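Local coordinates for vesicular integral-membrane protein VIP36 (Canis lupus familiaris, PDB 2DUO), which serves as an intracellular calcium-dependent lectin of the early secretory pathway that binds high-mannose glycans and takes part in transporting and sorting the glycoproteins carrying them, at residues S52-Q57 with W88-R93; L113-N118 with A156-R161; P117-T122 with S143-W148; V131-G136 with T149-C154. One frame throughout, in Å; residues are numbered along the deposited sequence. Where two conformers were deposited one is given.

Contact 1. Residues S52-Q57 with W88-R93; sequences SIWNHQ and WYTRDR
W88 meets the outer end of the W54 indole, with W88 CB 3.4 Å from W54 CH2. The W88 five-membered ring and the W54 six-membered ring lie 27° from parallel but slid apart, their centroids 5.2 Å from each other, which leaves little overlap between them. Y89 points away from W54, and T90 returns to it: T90 OG1 comes 3.3 Å from W54 CH2 while donating to D92 O at 2.8 Å. That bond curls the chain as it leaves the strand. R91 and D92 form a side-on salt bridge with each other, away from the indole. R93 then folds back, placing its CA 3.8 Å from the centroid of the W54 six-membered ring and only 9° off the ring normal, a CH-pi contact over the face. With CG set between the backbone N and the carbonyl carbon (chi1 47°) and the chain extended to NE, R93 runs on to the backbone beyond W54. R93 NH1 makes a weak hydrogen bond of 3.2 Å to H56 O, and a water links NH1 to N55 O. W54, W88 and T90 occupy one face of the seven-stranded sheet of the lectin sandwich, whereas Y89 packs on W64 of the other sheet. Strand 204-210 runs between strands 50-55 and 84-90, with Y204 touching W54 and R93, and S208 bonded to W88 NE1; strands 27-31 and 109-114 flank the trio.

Contact 2. Residues L113-N118 with A156-R161; sequences LDTYPN and ADFRNR. With CA (calcium ion), chain C.
D114, whose backbone N faces the edge of the F158 ring, turns its carboxylate the other way, where OD2 is gripped twice: by the calcium ion at 2.5 Å and by Y116 N at 3.1 Å. The second bond closes an Asx turn and meets OD2 on its anti side, tilted 31° from the carboxylate plane, leaving the carboxylate able to hold the ion with both oxygens. D114 CG stands anti to the backbone N (chi1 -178°), which carries the group away from F158 and into the metal site. Y116 O, N118 OD1 at 2.3 Å from the calcium ion, two waters and D145 complete the shell. This is a calcium site of the L-type lectin domain, built where strand 109-114 runs out into a loop; Y116, P117 and N118 also belong to the carbohydrate-binding site. On the far side of the strand end the contact is apolar. F158 CZ touches L113 CB at 3.7 Å, and F158 CE2 touches T115 CG2 at 3.5 Å, the threonine crossing the ring at about a right angle. L113 CD2 lies over one ring face, offset toward the rim. F70, from strand 64-73 of the opposite sheet, meets F158 edge-to-face. Beyond the ring, the aliphatic part of R159 touches T115, with R159 CD 3.9 Å from T115 CB. A bend at chi3 (66°) then leads the guanidinium off to a salt bridge with D216.

Contact 3. Residues P117-T122 with S143-W148; sequences PNDETT and SKDGRW. With CA (calcium ion), chain C.
D119 takes two cationic side chains on its carboxylate: K144 NZ bonds OD1 of D119 at 2.7 Å, from above the carboxylate plane, and R147 NH2 bonds OD2 of D119 at 2.8 Å on its syn lone pair. D119 OD1 also receives T121 N, closing an Asx turn, and the T121 hydroxyl. Three donors on OD1 and two cationic side chains probably favour the ionised form of D119. Bends at chi2 and chi3 bring K144 back to D119 and set its CE above one face of the R147 guanidinium, toward the rim. D145, between K144 and R147 on the same loop, binds the backbone of 117-122: its OD2 accepts N118 N at 2.8 Å, and its OD1 accepts D119 N at 2.9 Å. A water bridges D145 OD1, D119 OD2 and T122 OG1. Around these bonds N118 CB lies 3.4 Å from S143 O, and P117 CA rests against D145 OD1. The segments contain a type I turn (D119-T122) and a type I' turn (K144-R147). D145 OD2 joins N118 on the calcium ion, at 2.4 Å, so the loops close round a metal that neighbours the carbohydrate-binding residues, which is the calcium-dependent sugar site of an L-type lectin.

Contact 4. Residues V131-G136 with T149-C154; sequences VMVNNG and TELAGC
V131 is tied to the incoming segment by two backbone bonds: V131 N donates to A152 O at 3.1 Å, and L151 N donates to V131 O at 3.0 Å with a nearly straight N-H...O angle of 171°. The segments run antiparallel, 152-155 being the outermost strand next to 128-135. Ahead of it the chain veers off the sheet, and a water takes over, accepting from V133 N at 3.1 Å and donating to T149 O at 2.8 Å. On one face of the sheet L151 spans two valines: its CB lies 3.9 Å from V131 CG2, and its CD1 reaches V133 CG2 at 3.5 Å. V131 and L151 cross at about a right angle. Together with A152 these side chains look toward I192, I194 and V248, in the second sheet. The opposite face carries M132, fully extended with CG anti to the backbone N (chi1 175°), so that its CE comes alongside T149, 3.5 Å from OG1. The T149 hydroxyl has a weak hydrogen bond with G146 O; its meeting with M132 is van der Waals. E150 points away from the valines, and its carboxylate is held by Y128 and R124. N135, at the end of its strand, is N-glycosylated; C154, within the edge strand, forms a disulfide with C191, which joins this strand covalently to strand 189-198 of the other sheet. The chemistry is thus divided: backbone bonds and a water align the edge strand, aliphatic contacts pack it toward the second sheet, and the disulfide adds a covalent tie between the sheets.

Overall arrangement
All four contacts belong to one L-type lectin domain, a sandwich of two antiparallel sheets, and all but contact 3 reach the seven-stranded sheet through strands. Contact 1 comes first along the chain and is complete before the others begin; its centre is about 23 Å from that of contact 2, on the opposite side of the chain's centre. Contacts 2 and 3 both draw on the loop after strand 109-114, share P117 and N118, and meet at the calcium ion, their centres about 14 Å apart. Contact 4 interleaves with contact 3 in sequence, its centre also about 14 Å away, so the loop carrying D145 springs from strands that contact 4 holds together.

Contact 1. Residues S52-Q57 with W88-R93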
# COMPACT_ATOMS: atom_id res chain seq x y z
N SER A 52 9.60 3.86 5.07
CA SER A 52 8.35 3.24 5.41
C SER A 52 7.74 3.78 6.70
O SER A 52 8.39 4.46 7.52
CB SER A 52 8.53 1.72 5.53
OG SER A 52 9.32 1.36 6.66
N ILE A 53 6.48 3.39 6.90
CA ILE A 53 5.76 3.63 8.12
C ILE A 53 5.03 2.31 8.42
O ILE A 53 4.42 1.73 7.50
CB ILE A 53 4.79 4.85 8.01
CG1 ILE A 53 4.29 5.26 9.39
CG2 ILE A 53 3.68 4.63 6.90
CD1 ILE A 53 3.02 6.11 9.42
N TRP A 54 5.13 1.85 9.66
CA TRP A 54 4.55 0.58 10.07
C TRP A 54 3.71 0.76 11.32
O TRP A 54 4.16 1.39 12.28
CB TRP A 54 5.64 -0.49 10.30
CG TRP A 54 6.21 -0.92 8.99
CD1 TRP A 54 7.32 -0.41 8.36
CD2 TRP A 54 5.66 -1.92 8.10
NE1 TRP A 54 7.51 -1.05 7.15
CE2 TRP A 54 6.51 -1.97 6.96
CE3 TRP A 54 4.54 -2.78 8.17
CZ2 TRP A 54 6.28 -2.87 5.88
CZ3 TRP A 54 4.31 -3.66 7.11
CH2 TRP A 54 5.18 -3.70 5.98
N ASN A 55 2.48 0.23 11.29
CA ASN A 55 1.56 0.29 12.45
C ASN A 55 2.25 -0.44 13.61
O ASN A 55 2.82 -1.54 13.44
CB ASN A 55 0.22 -0.38 12.07
CG ASN A 55 -0.96 -0.02 12.98
OD1 ASN A 55 -1.96 -0.76 12.99
ND2 ASN A 55 -0.88 1.08 13.73
N HIS A 56 2.24 0.17 14.78
CA HIS A 56 3.08 -0.33 15.88
C HIS A 56 2.64 -1.68 16.46
O HIS A 56 3.44 -2.33 17.15
CB HIS A 56 3.28 0.74 16.97
CG HIS A 56 2.19 0.78 18.00
ND1 HIS A 56 0.85 0.85 17.68
CD2 HIS A 56 2.25 0.79 19.36
CE1 HIS A 56 0.13 0.88 18.79
NE2 HIS A 56 0.95 0.84 19.82
N GLN A 57 1.41 -2.10 16.17
CA GLN A 57 0.84 -3.39 16.62
C GLN A 57 0.13 -4.13 15.45
O GLN A 57 -0.31 -3.47 14.50
CB GLN A 57 -0.19 -3.18 17.74
CG GLN A 57 0.37 -2.62 19.05
CD GLN A 57 1.25 -3.62 19.77
OE1 GLN A 57 0.77 -4.62 20.33
NE2 GLN A 57 2.55 -3.35 19.78
N TRP A 88 0.91 -2.38 2.55
CA TRP A 88 1.25 -3.71 3.02
C TRP A 88 0.30 -4.17 4.10
O TRP A 88 -0.13 -3.37 4.96
CB TRP A 88 2.67 -3.70 3.63
CG TRP A 88 3.74 -3.27 2.69
CD1 TRP A 88 4.35 -2.02 2.62
CD2 TRP A 88 4.36 -4.07 1.68
NE1 TRP A 88 5.31 -2.03 1.64
CE2 TRP A 88 5.35 -3.27 1.05
CE3 TRP A 88 4.22 -5.42 1.27
CZ2 TRP A 88 6.15 -3.75 0.00
CZ3 TRP A 88 5.02 -5.90 0.23
CH2 TRP A 88 5.96 -5.06 -0.40
N TYR A 89 -0.02 -5.45 4.06
CA TYR A 89 -0.58 -6.15 5.19
C TYR A 89 0.23 -7.44 5.33
O TYR A 89 -0.09 -8.44 4.71
CB TYR A 89 -2.08 -6.40 4.96
CG TYR A 89 -2.71 -7.22 6.05
CD1 TYR A 89 -3.01 -6.65 7.28
CD2 TYR A 89 -3.02 -8.56 5.85
CE1 TYR A 89 -3.58 -7.42 8.30
CE2 TYR A 89 -3.59 -9.33 6.87
CZ TYR A 89 -3.87 -8.75 8.08
OH TYR A 89 -4.42 -9.53 9.10
N THR A 90 1.29 -7.39 6.12
CA THR A 90 2.30 -8.47 6.10
C THR A 90 2.71 -9.02 7.45
O THR A 90 2.53 -8.37 8.48
CB THR A 90 3.59 -8.04 5.32
OG1 THR A 90 4.13 -6.84 5.89
CG2 THR A 90 3.27 -7.77 3.85
N ARG A 91 3.32 -10.20 7.43
CA ARG A 91 3.80 -10.85 8.65
C ARG A 91 4.85 -10.01 9.34
O ARG A 91 4.75 -9.75 10.55
CB ARG A 91 4.38 -12.22 8.33
CG ARG A 91 4.66 -13.10 9.58
CD ARG A 91 5.48 -14.34 9.20
NE ARG A 91 6.84 -14.01 8.78
CZ ARG A 91 7.72 -14.88 8.27
NH1 ARG A 91 7.41 -16.15 8.06
NH2 ARG A 91 8.93 -14.47 7.93
N ASP A 92 5.84 -9.57 8.56
CA ASP A 92 7.00 -8.83 9.05
C ASP A 92 6.81 -7.35 8.77
O ASP A 92 5.92 -6.97 8.01
CB ASP A 92 8.27 -9.32 8.34
CG ASP A 92 8.54 -10.82 8.57
OD1 ASP A 92 8.07 -11.38 9.59
OD2 ASP A 92 9.21 -11.43 7.71
N ARG A 93 7.66 -6.52 9.37
CA ARG A 93 7.55 -5.07 9.23
C ARG A 93 8.93 -4.42 9.33
O ARG A 93 9.89 -5.07 9.71
CB ARG A 93 6.67 -4.54 10.37
CG ARG A 93 7.07 -5.13 11.73
CD ARG A 93 6.67 -4.29 12.87
NE ARG A 93 7.00 -4.94 14.12
CZ ARG A 93 6.68 -4.47 15.32
NH1 ARG A 93 6.00 -3.34 15.43
NH2 ARG A 93 7.04 -5.15 16.41
O HOH W 1 5.82 -1.34 13.69

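Contact 2. Residues L113-N118 with A156-R161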
# COMPACT_ATOMS: atom_id res chain seq x y z
N LEU A 113 1.43 0.88 -6.01
CA LEU A 113 1.12 2.05 -6.80
C LEU A 113 2.39 2.40 -7.56
O LEU A 113 3.21 3.17 -7.06
CB LEU A 113 0.71 3.20 -5.89
CG LEU A 113 -0.67 3.03 -5.22
CD1 LEU A 113 -0.61 2.19 -3.97
CD2 LEU A 113 -1.14 4.42 -4.86
N ASP A 114 2.51 1.85 -8.77
CA ASP A 114 3.78 1.80 -9.50
C ASP A 114 3.72 2.90 -10.54
O ASP A 114 2.86 2.84 -11.42
CB ASP A 114 3.93 0.43 -10.18
CG ASP A 114 5.25 0.28 -10.93
OD1 ASP A 114 5.60 -0.86 -11.31
OD2 ASP A 114 5.95 1.29 -11.15
N THR A 115 4.60 3.89 -10.43
CA THR A 115 4.51 5.05 -11.29
C THR A 115 5.31 4.98 -12.58
O THR A 115 5.08 5.79 -13.49
CB THR A 115 4.89 6.35 -10.55
OG1 THR A 115 6.26 6.26 -10.18
CG2 THR A 115 3.99 6.55 -9.32
N TYR A 116 6.22 4.00 -12.70
CA TYR A 116 7.19 4.01 -13.81
C TYR A 116 7.33 2.67 -14.52
O TYR A 116 7.58 1.67 -13.86
CB TYR A 116 8.57 4.47 -13.30
CG TYR A 116 9.63 4.52 -14.37
CD1 TYR A 116 9.71 5.62 -15.25
CD2 TYR A 116 10.54 3.47 -14.53
CE1 TYR A 116 10.68 5.67 -16.25
CE2 TYR A 116 11.54 3.51 -15.53
CZ TYR A 116 11.58 4.62 -16.39
OH TYR A 116 12.55 4.68 -17.37
N PRO A 117 7.20 2.64 -15.89
CA PRO A 117 7.37 1.37 -16.61
C PRO A 117 8.85 1.00 -16.71
O PRO A 117 9.58 1.48 -17.59
CB PRO A 117 6.77 1.66 -17.99
CG PRO A 117 6.96 3.16 -18.19
CD PRO A 117 6.89 3.77 -16.80
N ASN A 118 9.29 0.14 -15.80
CA ASN A 118 10.65 -0.40 -15.87
C ASN A 118 10.77 -1.35 -17.04
O ASN A 118 11.85 -1.50 -17.63
CB ASN A 118 11.02 -1.11 -14.58
CG ASN A 118 11.12 -0.15 -13.40
OD1 ASN A 118 10.11 0.16 -12.76
ND2 ASN A 118 12.33 0.33 -13.12
N ALA A 156 -3.95 3.91 -13.56
CA ALA A 156 -4.47 4.94 -12.63
C ALA A 156 -3.66 6.23 -12.69
O ALA A 156 -2.44 6.21 -12.49
CB ALA A 156 -4.48 4.41 -11.18
N ASP A 157 -4.34 7.35 -12.94
CA ASP A 157 -3.65 8.63 -13.05
C ASP A 157 -3.62 9.37 -11.71
O ASP A 157 -4.56 10.10 -11.36
CB ASP A 157 -4.32 9.46 -14.17
CG ASP A 157 -3.58 10.76 -14.49
OD1 ASP A 157 -2.47 11.02 -13.99
OD2 ASP A 157 -4.16 11.53 -15.28
N PHE A 158 -2.54 9.19 -10.95
CA PHE A 158 -2.51 9.72 -9.59
C PHE A 158 -1.35 10.64 -9.24
O PHE A 158 -1.28 11.11 -8.11
CB PHE A 158 -2.65 8.58 -8.56
CG PHE A 158 -1.52 7.59 -8.56
CD1 PHE A 158 -1.70 6.30 -9.07
CD2 PHE A 158 -0.27 7.94 -8.02
CE1 PHE A 158 -0.66 5.37 -9.04
CE2 PHE A 158 0.79 7.01 -8.01
CZ PHE A 158 0.59 5.73 -8.52
N ARG A 159 -0.42 10.87 -10.18
CA ARG A 159 0.70 11.80 -9.91
C ARG A 159 0.31 13.22 -10.26
O ARG A 159 -0.38 13.42 -11.27
CB ARG A 159 1.94 11.48 -10.74
CG ARG A 159 2.67 10.22 -10.38
CD ARG A 159 3.95 10.11 -11.22
NE ARG A 159 4.95 11.15 -10.90
CZ ARG A 159 5.26 12.19 -11.69
NH1 ARG A 159 4.64 12.36 -12.86
NH2 ARG A 159 6.20 13.05 -11.32
N ASN A 160 0.81 14.17 -9.48
CA ASN A 160 0.73 15.61 -9.78
C ASN A 160 -0.70 16.09 -10.06
O ASN A 160 -0.91 16.90 -10.97
CB ASN A 160 1.65 15.99 -10.97
CG ASN A 160 3.15 15.92 -10.64
OD1 ASN A 160 3.56 16.04 -9.49
ND2 ASN A 160 3.97 15.74 -11.67
N ARG A 161 -1.66 15.58 -9.30
CA ARG A 161 -3.07 16.02 -9.46
C ARG A 161 -3.34 17.29 -8.63
O ARG A 161 -2.73 17.47 -7.57
CB ARG A 161 -4.04 14.89 -9.09
CG ARG A 161 -3.80 13.57 -9.83
CD ARG A 161 -3.81 13.72 -11.35
NE ARG A 161 -5.05 14.32 -11.85
CZ ARG A 161 -6.12 13.63 -12.24
NH1 ARG A 161 -6.09 12.29 -12.23
NH2 ARG A 161 -7.20 14.28 -12.68
CA CA C . 7.87 0.11 -12.12
O HOH W 2 8.79 1.81 -10.58
O HOH W 3 8.61 -1.67 -10.61

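Contact 3. Residues P117-T122 with S143-W148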
# COMPACT_ATOMS: atom_id res chain seq x y z
N PRO A 117 7.20 2.64 -15.89
CA PRO A 117 7.37 1.37 -16.61
C PRO A 117 8.85 1.00 -16.71
O PRO A 117 9.58 1.48 -17.59
CB PRO A 117 6.77 1.66 -17.99
CG PRO A 117 6.96 3.16 -18.19
CD PRO A 117 6.89 3.77 -16.80
N ASN A 118 9.29 0.14 -15.80
CA ASN A 118 10.65 -0.40 -15.87
C ASN A 118 10.77 -1.35 -17.04
O ASN A 118 11.85 -1.50 -17.63
CB ASN A 118 11.02 -1.11 -14.58
CG ASN A 118 11.12 -0.15 -13.40
OD1 ASN A 118 10.11 0.16 -12.76
ND2 ASN A 118 12.33 0.33 -13.12
N ASP A 119 9.65 -1.99 -17.38
CA ASP A 119 9.60 -3.04 -18.38
C ASP A 119 9.58 -2.43 -19.78
O ASP A 119 8.59 -1.81 -20.18
CB ASP A 119 8.36 -3.93 -18.13
CG ASP A 119 8.24 -5.11 -19.08
OD1 ASP A 119 9.09 -5.29 -19.97
OD2 ASP A 119 7.26 -5.88 -18.95
N GLU A 120 10.68 -2.63 -20.52
CA GLU A 120 10.84 -2.11 -21.88
C GLU A 120 9.84 -2.72 -22.89
O GLU A 120 9.59 -2.15 -23.96
CB GLU A 120 12.28 -2.31 -22.36
CG GLU A 120 13.28 -1.32 -21.73
CD GLU A 120 14.69 -1.90 -21.59
OE1 GLU A 120 15.64 -1.27 -22.14
OE2 GLU A 120 14.86 -2.96 -20.94
N THR A 121 9.30 -3.88 -22.56
CA THR A 121 8.31 -4.52 -23.42
C THR A 121 6.98 -4.66 -22.68
O THR A 121 6.25 -5.61 -22.92
CB THR A 121 8.76 -5.93 -23.89
OG1 THR A 121 9.02 -6.76 -22.75
CG2 THR A 121 10.03 -5.85 -24.77
N THR A 122 6.68 -3.71 -21.79
CA THR A 122 5.39 -3.68 -21.09
C THR A 122 4.19 -3.62 -22.03
O THR A 122 4.29 -3.12 -23.15
CB THR A 122 5.28 -2.54 -20.03
OG1 THR A 122 4.04 -2.68 -19.31
CG2 THR A 122 5.32 -1.15 -20.68
N SER A 143 12.37 -4.89 -12.19
CA SER A 143 12.76 -4.62 -13.58
C SER A 143 11.64 -4.86 -14.60
O SER A 143 11.69 -4.30 -15.70
CB SER A 143 14.04 -5.40 -13.95
OG SER A 143 13.76 -6.75 -14.28
N LYS A 144 10.63 -5.67 -14.24
CA LYS A 144 9.51 -5.99 -15.13
C LYS A 144 8.16 -5.58 -14.53
O LYS A 144 7.11 -6.11 -14.91
CB LYS A 144 9.51 -7.49 -15.49
CG LYS A 144 10.81 -7.96 -16.20
CD LYS A 144 10.93 -7.44 -17.65
CE LYS A 144 9.96 -8.13 -18.59
NZ LYS A 144 10.20 -7.71 -20.01
N ASP A 145 8.22 -4.60 -13.63
CA ASP A 145 7.03 -4.09 -12.94
C ASP A 145 6.15 -5.21 -12.36
O ASP A 145 4.92 -5.15 -12.45
CB ASP A 145 6.21 -3.22 -13.92
CG ASP A 145 7.09 -2.21 -14.66
OD1 ASP A 145 7.13 -2.28 -15.90
OD2 ASP A 145 7.73 -1.38 -13.98
N GLY A 146 6.80 -6.24 -11.81
CA GLY A 146 6.09 -7.37 -11.20
C GLY A 146 5.16 -8.15 -12.11
O GLY A 146 4.22 -8.79 -11.64
N ARG A 147 5.43 -8.12 -13.42
CA ARG A 147 4.60 -8.82 -14.42
C ARG A 147 4.21 -10.25 -14.01
O ARG A 147 3.03 -10.66 -14.16
CB ARG A 147 5.35 -8.88 -15.77
CG ARG A 147 4.47 -9.42 -16.89
CD ARG A 147 5.33 -9.93 -18.03
NE ARG A 147 5.75 -8.84 -18.88
CZ ARG A 147 6.30 -8.98 -20.08
NH1 ARG A 147 6.51 -10.19 -20.57
NH2 ARG A 147 6.64 -7.90 -20.78
N TRP A 148 5.19 -10.97 -13.49
CA TRP A 148 5.09 -12.43 -13.30
C TRP A 148 4.25 -12.82 -12.09
O TRP A 148 3.81 -13.98 -11.97
CB TRP A 148 6.49 -13.05 -13.12
CG TRP A 148 7.60 -12.43 -13.91
CD1 TRP A 148 8.68 -11.77 -13.41
CD2 TRP A 148 7.74 -12.43 -15.33
NE1 TRP A 148 9.51 -11.36 -14.44
CE2 TRP A 148 8.95 -11.75 -15.63
CE3 TRP A 148 6.98 -12.95 -16.39
CZ2 TRP A 148 9.40 -11.55 -16.95
CZ3 TRP A 148 7.43 -12.77 -17.70
CH2 TRP A 148 8.63 -12.07 -17.96
CA CA C . 7.87 0.11 -12.12
O HOH W 4 5.32 -3.98 -17.12
O HOH W 2 8.79 1.81 -10.58
O HOH W 3 8.61 -1.67 -10.61

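Contact 4. Residues V131-G136 with T149-C154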
# COMPACT_ATOMS: atom_id res chain seq x y z
N VAL A 131 -2.08 -5.82 -7.26
CA VAL A 131 -2.00 -6.51 -5.99
C VAL A 131 -1.17 -7.80 -6.14
O VAL A 131 -1.12 -8.41 -7.21
CB VAL A 131 -3.39 -6.84 -5.40
CG1 VAL A 131 -4.12 -5.55 -4.93
CG2 VAL A 131 -4.24 -7.63 -6.40
N MET A 132 -0.55 -8.20 -5.04
CA MET A 132 0.27 -9.40 -5.00
C MET A 132 0.03 -10.07 -3.63
O MET A 132 -0.08 -9.39 -2.62
CB MET A 132 1.73 -9.01 -5.23
CG MET A 132 2.74 -10.14 -5.09
SD MET A 132 4.37 -9.50 -5.49
CE MET A 132 5.35 -11.00 -5.31
N VAL A 133 -0.11 -11.39 -3.62
CA VAL A 133 -0.22 -12.16 -2.39
C VAL A 133 0.99 -13.10 -2.36
O VAL A 133 1.30 -13.74 -3.37
CB VAL A 133 -1.56 -12.92 -2.33
CG1 VAL A 133 -1.62 -13.86 -1.10
CG2 VAL A 133 -2.71 -11.90 -2.25
N ASN A 134 1.69 -13.17 -1.23
CA ASN A 134 2.99 -13.86 -1.19
C ASN A 134 3.06 -14.72 0.08
O ASN A 134 2.61 -14.29 1.14
CB ASN A 134 4.13 -12.81 -1.22
CG ASN A 134 5.50 -13.37 -1.66
OD1 ASN A 134 5.73 -14.58 -1.73
ND2 ASN A 134 6.42 -12.44 -1.95
N ASN A 135 3.64 -15.91 -0.09
CA ASN A 135 3.88 -16.92 0.95
C ASN A 135 5.35 -16.94 1.39
O ASN A 135 5.79 -17.88 2.05
CB ASN A 135 3.45 -18.32 0.43
CG ASN A 135 4.37 -18.87 -0.70
OD1 ASN A 135 4.91 -18.11 -1.49
ND2 ASN A 135 4.49 -20.22 -0.77
N GLY A 136 6.10 -15.91 1.02
CA GLY A 136 7.54 -15.89 1.23
C GLY A 136 8.39 -16.34 0.04
O GLY A 136 9.55 -15.99 -0.03
N THR A 149 4.07 -11.88 -11.17
CA THR A 149 3.38 -12.13 -9.89
C THR A 149 2.12 -11.26 -9.67
O THR A 149 1.50 -11.33 -8.60
CB THR A 149 4.36 -11.93 -8.71
OG1 THR A 149 4.96 -10.62 -8.81
CG2 THR A 149 5.47 -13.00 -8.77
N GLU A 150 1.74 -10.46 -10.65
CA GLU A 150 0.51 -9.63 -10.55
C GLU A 150 -0.78 -10.47 -10.52
O GLU A 150 -1.03 -11.27 -11.43
CB GLU A 150 0.42 -8.66 -11.74
CG GLU A 150 -0.91 -7.90 -11.84
CD GLU A 150 -1.11 -7.16 -13.17
OE1 GLU A 150 -0.13 -7.07 -13.95
OE2 GLU A 150 -2.24 -6.67 -13.43
N LEU A 151 -1.61 -10.28 -9.49
CA LEU A 151 -2.91 -10.96 -9.45
C LEU A 151 -3.94 -10.28 -10.33
O LEU A 151 -4.73 -10.94 -11.02
CB LEU A 151 -3.43 -11.04 -8.01
CG LEU A 151 -2.71 -12.02 -7.08
CD1 LEU A 151 -3.38 -11.96 -5.73
CD2 LEU A 151 -2.77 -13.45 -7.63
N ALA A 152 -3.94 -8.94 -10.28
CA ALA A 152 -4.91 -8.08 -10.96
C ALA A 152 -4.37 -6.67 -10.79
O ALA A 152 -3.56 -6.40 -9.91
CB ALA A 152 -6.31 -8.20 -10.33
N GLY A 153 -4.85 -5.76 -11.64
CA GLY A 153 -4.42 -4.39 -11.58
C GLY A 153 -5.25 -3.52 -12.51
O GLY A 153 -6.17 -4.01 -13.17
N CYS A 154 -4.93 -2.23 -12.53
CA CYS A 154 -5.63 -1.27 -13.37
C CYS A 154 -4.72 -0.08 -13.56
O CYS A 154 -3.92 0.22 -12.69
CB CYS A 154 -6.95 -0.84 -12.69
SG CYS A 154 -6.79 0.38 -11.33
O HOH W 5 0.58 -12.69 -6.31